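Local coordinates for protein ribonuclease (Nicotiana glutinosa, PDB 1IYB) that probably cleaves RNA as a ribonuclease of the T2 family and holds guanosine-5'-monophosphate in its ligand pocket, at residues 63-66 / 67-70; 142-145 / 146-149; 180-184 / 185-189. One frame throughout, in Å; residues are numbered along the deposited sequence.

Contact 1 of 3, residues 63-66 / 67-70; sequences PYDQ and SQVS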
ATOM      1  N   PRO A  63       3.212  -6.692 -16.261  1.00 10.38           N
ATOM      2  CA  PRO A  63       2.870  -5.290 -16.512  1.00  9.60           C
ATOM      3  C   PRO A  63       1.640  -5.129 -17.399  1.00  9.30           C
ATOM      4  O   PRO A  63       1.316  -6.009 -18.191  1.00  9.60           O
ATOM      5  CB  PRO A  63       4.137  -4.743 -17.166  1.00 10.58           C
ATOM      6  CG  PRO A  63       4.639  -5.916 -17.925  1.00 11.17           C
ATOM      7  CD  PRO A  63       4.467  -7.056 -16.943  1.00 10.68           C
ATOM      8  N   TYR A  64       0.951  -4.002 -17.242  1.00  9.17           N
ATOM      9  CA  TYR A  64      -0.230  -3.710 -18.045  1.00  9.94           C
ATOM     10  C   TYR A  64       0.163  -3.737 -19.523  1.00 10.85           C
ATOM     11  O   TYR A  64       1.205  -3.195 -19.903  1.00 11.41           O
ATOM     12  CB  TYR A  64      -0.773  -2.327 -17.674  1.00  9.54           C
ATOM     13  CG  TYR A  64      -1.928  -1.848 -18.525  1.00  9.77           C
ATOM     14  CD1 TYR A  64      -3.168  -2.488 -18.489  1.00  9.24           C
ATOM     15  CD2 TYR A  64      -1.784  -0.738 -19.357  1.00 11.62           C
ATOM     16  CE1 TYR A  64      -4.238  -2.030 -19.259  1.00 10.52           C
ATOM     17  CE2 TYR A  64      -2.846  -0.273 -20.130  1.00 10.14           C
ATOM     18  CZ  TYR A  64      -4.068  -0.921 -20.075  1.00  9.74           C
ATOM     19  OH  TYR A  64      -5.126  -0.453 -20.824  1.00 11.64           O
ATOM     20  N   ASP A  65      -0.669  -4.374 -20.340  1.00 11.54           N
ATOM     21  CA  ASP A  65      -0.433  -4.485 -21.782  1.00 11.74           C
ATOM     22  C   ASP A  65      -1.744  -4.144 -22.487  1.00 11.39           C
ATOM     23  O   ASP A  65      -2.586  -5.016 -22.705  1.00 10.83           O
ATOM     24  CB  ASP A  65      -0.007  -5.916 -22.128  1.00 13.64           C
ATOM     25  CG  ASP A  65       0.321  -6.093 -23.599  1.00 15.86           C
ATOM     26  OD1 ASP A  65       0.630  -7.237 -24.001  1.00 16.84           O
ATOM     27  OD2 ASP A  65       0.274  -5.096 -24.351  1.00 16.71           O
ATOM     28  N   GLN A  66      -1.915  -2.876 -22.850  1.00 11.47           N
ATOM     29  CA  GLN A  66      -3.153  -2.448 -23.486  1.00 11.99           C
ATOM     30  C   GLN A  66      -3.525  -3.219 -24.752  1.00 12.58           C
ATOM     31  O   GLN A  66      -4.701  -3.310 -25.095  1.00 11.97           O
ATOM     32  CB  GLN A  66      -3.119  -0.941 -23.766  1.00 12.43           C
ATOM     33  CG  GLN A  66      -4.429  -0.395 -24.330  1.00 13.85           C
ATOM     34  CD  GLN A  66      -4.662   1.072 -24.004  1.00 15.15           C
ATOM     35  OE1 GLN A  66      -5.137   1.837 -24.847  1.00 17.52           O
ATOM     36  NE2 GLN A  66      -4.351   1.468 -22.776  1.00 11.22           N
ATOM     37  N   SER A  67      -2.543  -3.793 -25.440  1.00 13.20           N
ATOM     38  CA  SER A  67      -2.850  -4.547 -26.652  1.00 14.91           C
ATOM     39  C   SER A  67      -3.732  -5.764 -26.350  1.00 14.77           C
ATOM     40  O   SER A  67      -4.480  -6.224 -27.213  1.00 15.81           O
ATOM     41  CB  SER A  67      -1.562  -4.998 -27.351  1.00 16.53           C
ATOM     42  OG  SER A  67      -0.879  -5.981 -26.596  1.00 18.81           O
ATOM     43  N   GLN A  68      -3.653  -6.273 -25.122  1.00 13.21           N
ATOM     44  CA  GLN A  68      -4.447  -7.433 -24.720  1.00 12.60           C
ATOM     45  C   GLN A  68      -5.917  -7.101 -24.479  1.00 11.93           C
ATOM     46  O   GLN A  68      -6.737  -8.004 -24.333  1.00 13.08           O
ATOM     47  CB  GLN A  68      -3.857  -8.076 -23.457  1.00 12.10           C
ATOM     48  CG  GLN A  68      -2.398  -8.482 -23.600  1.00 13.61           C
ATOM     49  CD  GLN A  68      -1.900  -9.329 -22.445  1.00 15.02           C
ATOM     50  OE1 GLN A  68      -0.692  -9.487 -22.255  1.00 15.95           O
ATOM     51  NE2 GLN A  68      -2.826  -9.887 -21.674  1.00 11.03           N
ATOM     52  N   VAL A  69      -6.249  -5.815 -24.437  1.00 12.63           N
ATOM     53  CA  VAL A  69      -7.634  -5.400 -24.216  1.00 12.91           C
ATOM     54  C   VAL A  69      -8.098  -4.380 -25.253  1.00 14.29           C
ATOM     55  O   VAL A  69      -9.046  -3.630 -25.016  1.00 14.53           O
ATOM     56  CB  VAL A  69      -7.819  -4.783 -22.810  1.00 12.08           C
ATOM     57  CG1 VAL A  69      -7.499  -5.819 -21.741  1.00 11.35           C
ATOM     58  CG2 VAL A  69      -6.932  -3.565 -22.653  1.00 11.28           C
ATOM     59  N   SER A  70      -7.440  -4.364 -26.406  1.00 16.19           N
ATOM     60  CA  SER A  70      -7.787  -3.422 -27.465  1.00 16.19           C
ATOM     61  C   SER A  70      -9.268  -3.453 -27.853  1.00 15.81           C
ATOM     62  O   SER A  70      -9.849  -2.418 -28.176  1.00 16.32           O
ATOM     63  CB  SER A  70      -6.919  -3.686 -28.699  1.00 17.52           C
ATOM     64  OG  SER A  70      -7.056  -5.026 -29.127  1.00 19.93           O
TER

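Contact 2 of 3, residues 142-145 / 146-149; sequences FYSL and NSIK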
ATOM      1  N   PHE A 142     -29.870  16.393  -0.511  1.00 15.55           N
ATOM      2  CA  PHE A 142     -29.363  15.501   0.522  1.00 15.26           C
ATOM      3  C   PHE A 142     -30.278  14.302   0.706  1.00 14.90           C
ATOM      4  O   PHE A 142     -31.504  14.423   0.654  1.00 14.83           O
ATOM      5  CB  PHE A 142     -29.194  16.249   1.847  1.00 18.20           C
ATOM      6  CG  PHE A 142     -28.026  17.191   1.858  1.00 19.94           C
ATOM      7  CD1 PHE A 142     -28.034  18.342   1.074  1.00 20.80           C
ATOM      8  CD2 PHE A 142     -26.900  16.911   2.626  1.00 20.54           C
ATOM      9  CE1 PHE A 142     -26.937  19.199   1.056  1.00 21.89           C
ATOM     10  CE2 PHE A 142     -25.799  17.762   2.615  1.00 20.84           C
ATOM     11  CZ  PHE A 142     -25.817  18.909   1.828  1.00 21.69           C
ATOM     12  N   TYR A 143     -29.670  13.139   0.907  1.00 12.60           N
ATOM     13  CA  TYR A 143     -30.411  11.901   1.078  1.00 12.59           C
ATOM     14  C   TYR A 143     -29.851  11.120   2.252  1.00 12.73           C
ATOM     15  O   TYR A 143     -28.676  11.256   2.591  1.00 13.46           O
ATOM     16  CB  TYR A 143     -30.314  11.056  -0.197  1.00 12.26           C
ATOM     17  CG  TYR A 143     -30.744  11.793  -1.444  1.00 12.55           C
ATOM     18  CD1 TYR A 143     -29.860  12.632  -2.127  1.00 12.35           C
ATOM     19  CD2 TYR A 143     -32.050  11.693  -1.914  1.00 11.80           C
ATOM     20  CE1 TYR A 143     -30.272  13.357  -3.249  1.00 13.07           C
ATOM     21  CE2 TYR A 143     -32.471  12.411  -3.031  1.00 11.94           C
ATOM     22  CZ  TYR A 143     -31.581  13.239  -3.692  1.00 13.02           C
ATOM     23  OH  TYR A 143     -32.003  13.950  -4.791  1.00 13.09           O
ATOM     24  N   SER A 144     -30.688  10.300   2.877  1.00 12.50           N
ATOM     25  CA  SER A 144     -30.225   9.516   4.007  1.00 12.72           C
ATOM     26  C   SER A 144     -29.356   8.384   3.488  1.00 11.79           C
ATOM     27  O   SER A 144     -29.591   7.849   2.404  1.00 11.33           O
ATOM     28  CB  SER A 144     -31.401   8.940   4.803  1.00 13.74           C
ATOM     29  OG  SER A 144     -32.089   7.944   4.072  1.00 15.44           O
ATOM     30  N   LEU A 145     -28.344   8.031   4.269  1.00 11.50           N
ATOM     31  CA  LEU A 145     -27.439   6.956   3.901  1.00 11.29           C
ATOM     32  C   LEU A 145     -28.226   5.662   3.699  1.00 11.31           C
ATOM     33  O   LEU A 145     -28.003   4.922   2.737  1.00 10.29           O
ATOM     34  CB  LEU A 145     -26.392   6.777   4.999  1.00 13.06           C
ATOM     35  CG  LEU A 145     -25.384   5.643   4.849  1.00 14.01           C
ATOM     36  CD1 LEU A 145     -24.573   5.832   3.577  1.00 14.93           C
ATOM     37  CD2 LEU A 145     -24.477   5.628   6.073  1.00 13.68           C
ATOM     38  N   ASN A 146     -29.162   5.396   4.603  1.00 11.13           N
ATOM     39  CA  ASN A 146     -29.967   4.188   4.510  1.00 12.50           C
ATOM     40  C   ASN A 146     -30.850   4.123   3.261  1.00 10.54           C
ATOM     41  O   ASN A 146     -31.077   3.039   2.720  1.00  9.62           O
ATOM     42  CB  ASN A 146     -30.829   4.032   5.765  1.00 15.90           C
ATOM     43  CG  ASN A 146     -30.033   3.576   6.969  1.00 20.78           C
ATOM     44  OD1 ASN A 146     -29.312   2.577   6.909  1.00 24.79           O
ATOM     45  ND2 ASN A 146     -30.167   4.298   8.078  1.00 22.87           N
ATOM     46  N   SER A 147     -31.344   5.268   2.794  1.00  8.23           N
ATOM     47  CA  SER A 147     -32.188   5.276   1.601  1.00  8.75           C
ATOM     48  C   SER A 147     -31.368   4.844   0.388  1.00  7.36           C
ATOM     49  O   SER A 147     -31.856   4.132  -0.492  1.00  6.90           O
ATOM     50  CB  SER A 147     -32.776   6.672   1.357  1.00  8.69           C
ATOM     51  OG  SER A 147     -31.796   7.587   0.894  1.00 12.18           O
ATOM     52  N   ILE A 148     -30.111   5.275   0.358  1.00  7.62           N
ATOM     53  CA  ILE A 148     -29.206   4.946  -0.734  1.00  7.80           C
ATOM     54  C   ILE A 148     -28.866   3.457  -0.699  1.00  8.27           C
ATOM     55  O   ILE A 148     -28.928   2.768  -1.720  1.00  8.47           O
ATOM     56  CB  ILE A 148     -27.911   5.798  -0.634  1.00  8.53           C
ATOM     57  CG1 ILE A 148     -28.250   7.277  -0.851  1.00 10.72           C
ATOM     58  CG2 ILE A 148     -26.878   5.329  -1.658  1.00  8.38           C
ATOM     59  CD1 ILE A 148     -27.103   8.225  -0.540  1.00 13.05           C
ATOM     60  N   LYS A 149     -28.519   2.963   0.483  1.00  7.74           N
ATOM     61  CA  LYS A 149     -28.181   1.552   0.648  1.00  8.15           C
ATOM     62  C   LYS A 149     -29.353   0.644   0.288  1.00  7.89           C
ATOM     63  O   LYS A 149     -29.196  -0.332  -0.446  1.00  8.35           O
ATOM     64  CB  LYS A 149     -27.784   1.266   2.098  1.00  9.49           C
ATOM     65  CG  LYS A 149     -26.463   1.854   2.539  1.00 12.73           C
ATOM     66  CD  LYS A 149     -26.221   1.530   4.005  1.00 15.10           C
ATOM     67  CE  LYS A 149     -24.861   2.009   4.478  1.00 15.98           C
ATOM     68  NZ  LYS A 149     -24.618   1.608   5.894  1.00 19.70           N
TER

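Contact 3 of 3, residues 180-184 / 185-189; sequences CVDGS and GSNLI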
ATOM      1  N   CYS A 180     -19.855  -6.379  -3.501  1.00  8.29           N
ATOM      2  CA  CYS A 180     -18.960  -7.530  -3.408  1.00  8.19           C
ATOM      3  C   CYS A 180     -19.214  -8.666  -4.397  1.00  7.13           C
ATOM      4  O   CYS A 180     -20.357  -8.980  -4.736  1.00  8.08           O
ATOM      5  CB  CYS A 180     -18.940  -8.050  -1.962  1.00  8.23           C
ATOM      6  SG  CYS A 180     -18.081  -6.861  -0.883  1.00 11.44           S
ATOM      7  N   VAL A 181     -18.118  -9.257  -4.875  1.00  6.59           N
ATOM      8  CA  VAL A 181     -18.145 -10.365  -5.828  1.00  7.85           C
ATOM      9  C   VAL A 181     -17.349 -11.516  -5.215  1.00  8.87           C
ATOM     10  O   VAL A 181     -16.319 -11.289  -4.582  1.00  8.02           O
ATOM     11  CB  VAL A 181     -17.487  -9.960  -7.169  1.00  7.90           C
ATOM     12  CG1 VAL A 181     -17.602 -11.094  -8.178  1.00  9.01           C
ATOM     13  CG2 VAL A 181     -18.136  -8.697  -7.706  1.00  9.06           C
ATOM     14  N   ASP A 182     -17.813 -12.748  -5.399  1.00  9.94           N
ATOM     15  CA  ASP A 182     -17.111 -13.891  -4.820  1.00 10.34           C
ATOM     16  C   ASP A 182     -15.710 -14.079  -5.404  1.00 11.40           C
ATOM     17  O   ASP A 182     -15.415 -13.615  -6.507  1.00 10.66           O
ATOM     18  CB  ASP A 182     -17.930 -15.171  -5.008  1.00 14.11           C
ATOM     19  CG  ASP A 182     -17.645 -15.853  -6.321  1.00 18.13           C
ATOM     20  OD1 ASP A 182     -17.917 -15.251  -7.379  1.00 18.31           O
ATOM     21  OD2 ASP A 182     -17.139 -16.997  -6.288  1.00 23.03           O
ATOM     22  N   GLY A 183     -14.856 -14.762  -4.644  1.00 12.00           N
ATOM     23  CA  GLY A 183     -13.485 -15.005  -5.064  1.00 13.30           C
ATOM     24  C   GLY A 183     -13.283 -15.627  -6.434  1.00 14.81           C
ATOM     25  O   GLY A 183     -12.245 -15.414  -7.061  1.00 15.80           O
ATOM     26  N   SER A 184     -14.256 -16.402  -6.907  1.00 14.41           N
ATOM     27  CA  SER A 184     -14.139 -17.029  -8.219  1.00 15.18           C
ATOM     28  C   SER A 184     -14.520 -16.029  -9.306  1.00 14.68           C
ATOM     29  O   SER A 184     -14.332 -16.288 -10.496  1.00 15.57           O
ATOM     30  CB  SER A 184     -15.043 -18.261  -8.313  1.00 16.08           C
ATOM     31  OG  SER A 184     -16.412 -17.897  -8.335  1.00 18.32           O
ATOM     32  N   GLY A 185     -15.054 -14.888  -8.878  1.00 14.72           N
ATOM     33  CA  GLY A 185     -15.466 -13.843  -9.798  1.00 14.52           C
ATOM     34  C   GLY A 185     -16.704 -14.202 -10.594  1.00 15.39           C
ATOM     35  O   GLY A 185     -17.024 -13.547 -11.587  1.00 16.65           O
ATOM     36  N   SER A 186     -17.419 -15.228 -10.146  1.00 14.15           N
ATOM     37  CA  SER A 186     -18.608 -15.696 -10.849  1.00 15.70           C
ATOM     38  C   SER A 186     -19.927 -15.029 -10.477  1.00 15.71           C
ATOM     39  O   SER A 186     -20.798 -14.855 -11.332  1.00 18.66           O
ATOM     40  CB  SER A 186     -18.753 -17.207 -10.662  1.00 17.26           C
ATOM     41  OG  SER A 186     -17.597 -17.892 -11.112  1.00 20.60           O
ATOM     42  N   ASN A 187     -20.080 -14.647  -9.214  1.00 13.26           N
ATOM     43  CA  ASN A 187     -21.335 -14.050  -8.774  1.00 12.80           C
ATOM     44  C   ASN A 187     -21.184 -13.057  -7.631  1.00 10.79           C
ATOM     45  O   ASN A 187     -20.165 -13.031  -6.936  1.00 10.64           O
ATOM     46  CB  ASN A 187     -22.287 -15.166  -8.342  1.00 14.11           C
ATOM     47  CG  ASN A 187     -21.717 -16.012  -7.219  1.00 16.92           C
ATOM     48  OD1 ASN A 187     -21.747 -15.619  -6.049  1.00 19.22           O
ATOM     49  ND2 ASN A 187     -21.174 -17.174  -7.568  1.00 17.13           N
ATOM     50  N   LEU A 188     -22.211 -12.236  -7.441  1.00  9.60           N
ATOM     51  CA  LEU A 188     -22.208 -11.262  -6.360  1.00  9.41           C
ATOM     52  C   LEU A 188     -22.393 -12.008  -5.047  1.00  9.76           C
ATOM     53  O   LEU A 188     -22.936 -13.115  -5.021  1.00  9.88           O
ATOM     54  CB  LEU A 188     -23.359 -10.262  -6.516  1.00 10.18           C
ATOM     55  CG  LEU A 188     -23.401  -9.399  -7.775  1.00 11.07           C
ATOM     56  CD1 LEU A 188     -24.506  -8.359  -7.642  1.00 12.18           C
ATOM     57  CD2 LEU A 188     -22.059  -8.718  -7.972  1.00 11.81           C
ATOM     58  N   ILE A 189     -21.938 -11.394  -3.961  1.00  8.55           N
ATOM     59  CA  ILE A 189     -22.076 -11.969  -2.626  1.00  8.88           C
ATOM     60  C   ILE A 189     -22.223 -10.832  -1.630  1.00  9.13           C
ATOM     61  O   ILE A 189     -21.905  -9.680  -1.935  1.00  9.51           O
ATOM     62  CB  ILE A 189     -20.830 -12.787  -2.202  1.00  9.75           C
ATOM     63  CG1 ILE A 189     -19.607 -11.867  -2.119  1.00 10.69           C
ATOM     64  CG2 ILE A 189     -20.598 -13.929  -3.170  1.00 12.42           C
ATOM     65  CD1 ILE A 189     -18.407 -12.505  -1.457  1.00 12.59           C
TER
HETATM   66  O   HOH W   1     -22.427  -6.798  -2.317  1.00 18.74           O

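Contact 1 of 3, residues 63-66 / 67-70
Asp-65 and Ser-67 set up an Asx turn that leads straight into a short 3-10 helical turn, in the loop between strand 41-48 and helix 73-79. Both the hydroxyl and the backbone N-H of Ser-67 reach for the same carboxylate oxygen. OG of Ser-67 lies 2.7 Å from OD2 of Asp-65, while the longer bond from Ser-67 N to that OD2 spans 3.3 Å. The two donors come from one face of the carboxylate, above its plane, so a single oxygen ties down both ends of the serine. With OG tucked between the backbone N and the carbonyl carbon (chi1 69°), Ser-67 can turn its hydroxyl back to the aspartate. Aspartate suits the first place because its short arm reaches an amide two residues on. The backbone adds the 3-10 bonds from Gln-68 N to Asp-65 O at 2.9 Å and from Val-69 N to Gln-66 O at 3.0 Å.

This polar side, with Ser-67, Gln-68 and Ser-70, faces solvent. The inward side is packed against two helices: Val-69 is buried and packs on Phe-115 of helix 111-124, and the ring of Tyr-64 lies against Trp-94 and Ser-95 of helix 91-102. One face of that ring has Gln-66 N above it, toward the rim. At the ring edge, NE2 of Gln-66 binds Ser-91 OG and adds a weak bond to Tyr-64 OH. Between Tyr-64 and Val-69 themselves the touch is slight: CG2 of Val-69 stands 4.0 Å from OH of Tyr-64.

Contact 2 of 3, residues 142-145 / 146-149
Ser-144 ends the strand 142-144, and from its carbonyl the chain bends into helix 145-156, where, after a weak bond from Ile-148 N to Ser-144 O, the bond from Lys-149 N to Leu-145 O at 3.0 Å is nearly straight (167°) and lies in the carbonyl plane. Ser-144 is the N-cap. Its OG, held between its own backbone N and carbonyl carbon (chi1 69°), accepts from Ser-147 N at 3.1 Å, an amide of the first turn otherwise given only a weak, bent bond to Ser-144 O. Ser-147 answers with its own hydroxyl, OG giving a 2.7 Å bond to Ser-144 O, 17° off the carbonyl plane. Replacing Ser-144 by an alanine removes the capping hydroxyl and would probably leave Ser-147 N with only its weak bond to the carbonyl.

One turn on, the extended aliphatic part of Lys-149 crosses Leu-145 at a slant, CE 3.7 Å from Leu-145 CG, so the lysine pads the leucine with methylenes while both touch Ile-162 of strand 161-166. Buried Ile-148 points back toward the strand, its CD1 4.3 Å from Tyr-143 CB, and also meets Ile-203. Tyr-143 OH is bound by Asp-139. Serine capping of this kind is the classic N-cap of an alpha helix, here at a strand-to-helix junction.

Contact 3 of 3, residues 180-184 / 185-189
Val-181 and Leu-188 face each other as a non-hydrogen-bonded antiparallel pair, their CA atoms 4.2 Å apart, flanked by the backbone bonds Asp-182 N to Asn-187 O (2.8 Å) and Ile-189 N to Cys-180 O. The former is almost linear at 176°, with the donor nearly along the C=O axis. The result is a beta hairpin-like return at the end of strand 172-182, closed by a type I turn from Asp-182 to Gly-185, in which Gly-185 N binds Asp-182 O at 2.7 Å.

Gly-185, the last residue of the turn, has a positive phi of 71°, where a beta carbon would crowd Ser-184 O; glycine therefore fits. Its own carbonyl is bound by Lys-117 NZ of helix 111-124. Asp-182 organises the loop: CG sits between its backbone N and carbonyl carbon (chi1 88°), which swings the carboxylate in over the turn. OD1 takes a straight bond from Asn-187 N at 2.9 Å, from above the carboxylate plane, and a weak one from Ser-186 N, while OD2 receives a weak bond from Ser-184 N. One short side chain thus gathers three loop amides. At the exposed end the hydroxyl of Ser-186 donates to Ser-184 OG.

Apolar groups fill the other end. CG2 of Val-181 meets CD2 of Leu-188 at 3.9 Å, and both side chains rest on Leu-121 of helix 111-124. The branched Ile-189 packs against Asp-182, its CG2 3.5 Å from CB of Asp-182, and reaches Phe-10 of strand 10-16. Cys-180 is buried and joined by a disulfide to Cys-191. Beyond the last backbone bond a water continues the pairing, accepting from Cys-180 N and donating to Ile-189 O at 3.0 Å.

In the fold
The three contacts follow one another along the chain and do not touch. Contacts 1 and 2 are surface features on opposite sides of the chain's centre, about 38 Å apart between their centres, whereas contact 3 is partly buried. Contacts 1 and 3 both pack on helix 111-124, and contact 3 also leans on strand 10-16 of the four-stranded sheet. Contact 2 instead joins the small sheet of strands 142-144 and 202-204 to a helix packed on strand 161-166. In contact 3 an aspartate gathers several backbone amides, in contact 1 an aspartate holds one amide and a hydroxyl, and in contact 2 a serine hydroxyl caps the helix. Only contact 3 has a covalent anchor, the Cys-180 disulfide.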